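Local coordinates for KDGF (PDB 5FQ0), which probably acts in the breakdown of unsaturated uronate sugars from pectin or alginate and is a small cupin-domain protein that binds a nickel ion, at residues 58-63 with 99-104. Numbering follows the deposited sequence.
Sequences YVVQGA and LVIDLF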
ATOM      1  N   TYR B  58       1.772   5.266   1.774  1.00 20.55           N
ATOM      2  CA  TYR B  58       3.050   4.651   1.507  1.00 20.03           C
ATOM      3  C   TYR B  58       3.682   5.304   0.259  1.00 20.41           C
ATOM      4  O   TYR B  58       3.063   5.307  -0.829  1.00 21.89           O
ATOM      5  CB  TYR B  58       2.842   3.159   1.282  1.00 22.63           C
ATOM      6  CG  TYR B  58       4.153   2.429   1.063  1.00 25.09           C
ATOM      7  CD1 TYR B  58       4.710   2.312  -0.221  1.00 28.90           C
ATOM      8  CD2 TYR B  58       4.841   1.882   2.133  1.00 25.04           C
ATOM      9  CE1 TYR B  58       5.911   1.654  -0.421  1.00 27.36           C
ATOM     10  CE2 TYR B  58       6.020   1.198   1.943  1.00 26.08           C
ATOM     11  CZ  TYR B  58       6.550   1.101   0.673  1.00 27.73           C
ATOM     12  OH  TYR B  58       7.741   0.455   0.500  1.00 29.72           O
ATOM     13  N   VAL B  59       4.888   5.862   0.415  1.00 19.21           N
ATOM     14  CA  VAL B  59       5.544   6.641  -0.636  1.00 18.66           C
ATOM     15  C   VAL B  59       6.282   5.690  -1.571  1.00 19.82           C
ATOM     16  O   VAL B  59       7.160   4.875  -1.161  1.00 18.35           O
ATOM     17  CB  VAL B  59       6.515   7.735  -0.103  1.00 18.76           C
ATOM     18  CG1 VAL B  59       7.178   8.482  -1.273  1.00 17.95           C
ATOM     19  CG2 VAL B  59       5.771   8.695   0.847  1.00 19.62           C
ATOM     20  N   VAL B  60       5.935   5.783  -2.841  1.00 19.82           N
ATOM     21  CA  VAL B  60       6.631   4.912  -3.807  1.00 22.50           C
ATOM     22  C   VAL B  60       7.534   5.635  -4.818  1.00 22.44           C
ATOM     23  O   VAL B  60       8.412   5.001  -5.384  1.00 23.27           O
ATOM     24  CB  VAL B  60       5.708   3.927  -4.530  1.00 24.44           C
ATOM     25  CG1 VAL B  60       4.783   3.190  -3.572  1.00 23.92           C
ATOM     26  CG2 VAL B  60       4.934   4.575  -5.650  1.00 24.89           C
ATOM     27  N   GLN B  61       7.324   6.931  -5.033  1.00 21.13           N
ATOM     28  CA  GLN B  61       8.144   7.717  -5.983  1.00 23.82           C
ATOM     29  C   GLN B  61       8.139   9.198  -5.569  1.00 24.02           C
ATOM     30  O   GLN B  61       7.138   9.694  -5.035  1.00 23.59           O
ATOM     31  CB  GLN B  61       7.640   7.536  -7.440  1.00 22.20           C
ATOM     32  CG  GLN B  61       8.523   8.152  -8.527  1.00 27.08           C
ATOM     33  CD  GLN B  61       8.021   7.790  -9.931  1.00 30.47           C
ATOM     34  OE1 GLN B  61       8.328   6.710 -10.431  1.00 32.71           O
ATOM     35  NE2 GLN B  61       7.207   8.667 -10.546  1.00 27.48           N
ATOM     36  N   GLY B  62       9.253   9.888  -5.825  1.00 24.30           N
ATOM     37  CA  GLY B  62       9.395  11.312  -5.493  1.00 24.61           C
ATOM     38  C   GLY B  62       9.581  11.451  -3.989  1.00 25.45           C
ATOM     39  O   GLY B  62      10.267  10.639  -3.379  1.00 26.75           O
ATOM     40  N   ALA B  63       8.925  12.460  -3.405  1.00 25.68           N
ATOM     41  CA  ALA B  63       9.087  12.838  -2.007  1.00 24.12           C
ATOM     42  C   ALA B  63       7.959  13.780  -1.629  1.00 22.73           C
ATOM     43  O   ALA B  63       7.414  14.502  -2.490  1.00 24.77           O
ATOM     44  CB  ALA B  63      10.450  13.499  -1.769  1.00 25.22           C
ATOM     45  N   LEU B  99       4.606   9.920  -6.146  1.00 20.10           N
ATOM     46  CA  LEU B  99       3.517   8.935  -6.026  1.00 20.27           C
ATOM     47  C   LEU B  99       3.367   8.447  -4.605  1.00 19.46           C
ATOM     48  O   LEU B  99       4.352   8.097  -3.964  1.00 19.37           O
ATOM     49  CB  LEU B  99       3.783   7.717  -6.940  1.00 21.27           C
ATOM     50  CG  LEU B  99       3.937   7.976  -8.443  1.00 20.98           C
ATOM     51  CD1 LEU B  99       4.307   6.661  -9.167  1.00 23.44           C
ATOM     52  CD2 LEU B  99       2.636   8.509  -8.979  1.00 21.52           C
ATOM     53  N   VAL B 100       2.130   8.426  -4.112  1.00 19.44           N
ATOM     54  CA  VAL B 100       1.857   7.853  -2.789  1.00 18.41           C
ATOM     55  C   VAL B 100       0.683   6.869  -2.953  1.00 19.76           C
ATOM     56  O   VAL B 100      -0.288   7.134  -3.671  1.00 20.20           O
ATOM     57  CB  VAL B 100       1.614   8.957  -1.701  1.00 18.02           C
ATOM     58  CG1 VAL B 100       0.462   9.908  -2.088  1.00 16.71           C
ATOM     59  CG2 VAL B 100       1.410   8.361  -0.296  1.00 17.04           C
ATOM     60  N   ILE B 101       0.789   5.727  -2.297  1.00 20.50           N
ATOM     61  CA  ILE B 101      -0.333   4.794  -2.252  1.00 22.37           C
ATOM     62  C   ILE B 101      -1.092   5.132  -0.974  1.00 21.40           C
ATOM     63  O   ILE B 101      -0.551   4.933   0.139  1.00 19.34           O
ATOM     64  CB  ILE B 101       0.144   3.317  -2.238  1.00 22.53           C
ATOM     65  CG1 ILE B 101       1.202   3.065  -3.296  1.00 26.17           C
ATOM     66  CG2 ILE B 101      -1.022   2.395  -2.536  1.00 24.64           C
ATOM     67  CD1 ILE B 101       0.783   3.480  -4.699  1.00 27.94           C
ATOM     68  N   ASP B 102      -2.292   5.701  -1.114  1.00 19.96           N
ATOM     69  CA  ASP B 102      -3.144   5.888   0.053  1.00 21.12           C
ATOM     70  C   ASP B 102      -3.948   4.612   0.289  1.00 21.34           C
ATOM     71  O   ASP B 102      -4.628   4.134  -0.625  1.00 19.88           O
ATOM     72  CB  ASP B 102      -4.099   7.065  -0.131  1.00 21.90           C
ATOM     73  CG  ASP B 102      -3.410   8.392   0.029  1.00 22.98           C
ATOM     74  OD1 ASP B 102      -2.428   8.472   0.805  1.00 20.32           O
ATOM     75  OD2 ASP B 102      -3.896   9.343  -0.600  1.00 25.40           O
ATOM     76  N   LEU B 103      -3.859   4.085   1.514  1.00 22.05           N
ATOM     77  CA  LEU B 103      -4.554   2.861   1.939  1.00 23.32           C
ATOM     78  C   LEU B 103      -5.603   3.215   2.999  1.00 24.58           C
ATOM     79  O   LEU B 103      -5.316   3.997   3.904  1.00 22.87           O
ATOM     80  CB  LEU B 103      -3.531   1.869   2.521  1.00 23.53           C
ATOM     81  CG  LEU B 103      -2.215   1.946   1.725  1.00 25.90           C
ATOM     82  CD1 LEU B 103      -1.095   1.284   2.480  1.00 26.10           C
ATOM     83  CD2 LEU B 103      -2.397   1.300   0.350  1.00 27.65           C
ATOM     84  N   PHE B 104      -6.793   2.629   2.897  1.00 21.93           N
ATOM     85  CA  PHE B 104      -7.915   3.000   3.771  1.00 22.91           C
ATOM     86  C   PHE B 104      -8.634   1.776   4.323  1.00 24.46           C
ATOM     87  O   PHE B 104      -8.686   0.734   3.671  1.00 22.11           O
ATOM     88  CB  PHE B 104      -8.966   3.860   3.032  1.00 21.58           C
ATOM     89  CG  PHE B 104      -8.450   5.193   2.525  1.00 21.45           C
ATOM     90  CD1 PHE B 104      -8.447   6.322   3.349  1.00 21.71           C
ATOM     91  CD2 PHE B 104      -7.996   5.314   1.208  1.00 19.65           C
ATOM     92  CE1 PHE B 104      -8.012   7.548   2.862  1.00 22.11           C
ATOM     93  CE2 PHE B 104      -7.539   6.515   0.712  1.00 20.47           C
ATOM     94  CZ  PHE B 104      -7.543   7.649   1.541  1.00 23.64           C
TER
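Val60 reaches Leu99 and Ile101 with separate methyls: its first torsion, -48°, sets CG1 opposite the carbonyl carbon, and CG2 falls between the backbone N and the carbonyl carbon. Val60 CG1 lies 3.6 Å from Ile101 CG1, the two side chains crossing at about a right angle, and also sits in plane at the edge of the Tyr58 ring. Val60 CG2 meets Leu99 CB, likewise at 3.6 Å. Val60 sits in a classic beta bulge, where it and Gln61 both face Leu99. The evidence is in the bonding: Leu99 O accepts from Val60 N at 3.0 Å and, weakly, from Gln61 N at 3.4 Å, while Leu99 N donates to Gln61 O from above the carbonyl plane. Before the bulge the antiparallel pairing is regular, Tyr58 and Ile101 exchanging nearly straight bonds (both 171°), with Ile101 N 2.7 Å from Tyr58 O. Gln61 runs extended alongside Leu99, its NE2 3.8 Å from Leu99 CD1 and hydrogen-bonded to Asp97 O. An alanine in place of Val60 would probably open a gap beside Leu99 CB and Ile101 CG1 and leave the Tyr58 ring edge without its methyl neighbour. In this cupin sheet, strand 98-105 also pairs with strand 32-39, and Tyr58 and Ile101 pack against another chain. The chemistry thus implies a backbone-bonded strand pair in which one carbonyl, Leu99 O, serves two N-H groups unequally beside apolar contacts from Val60.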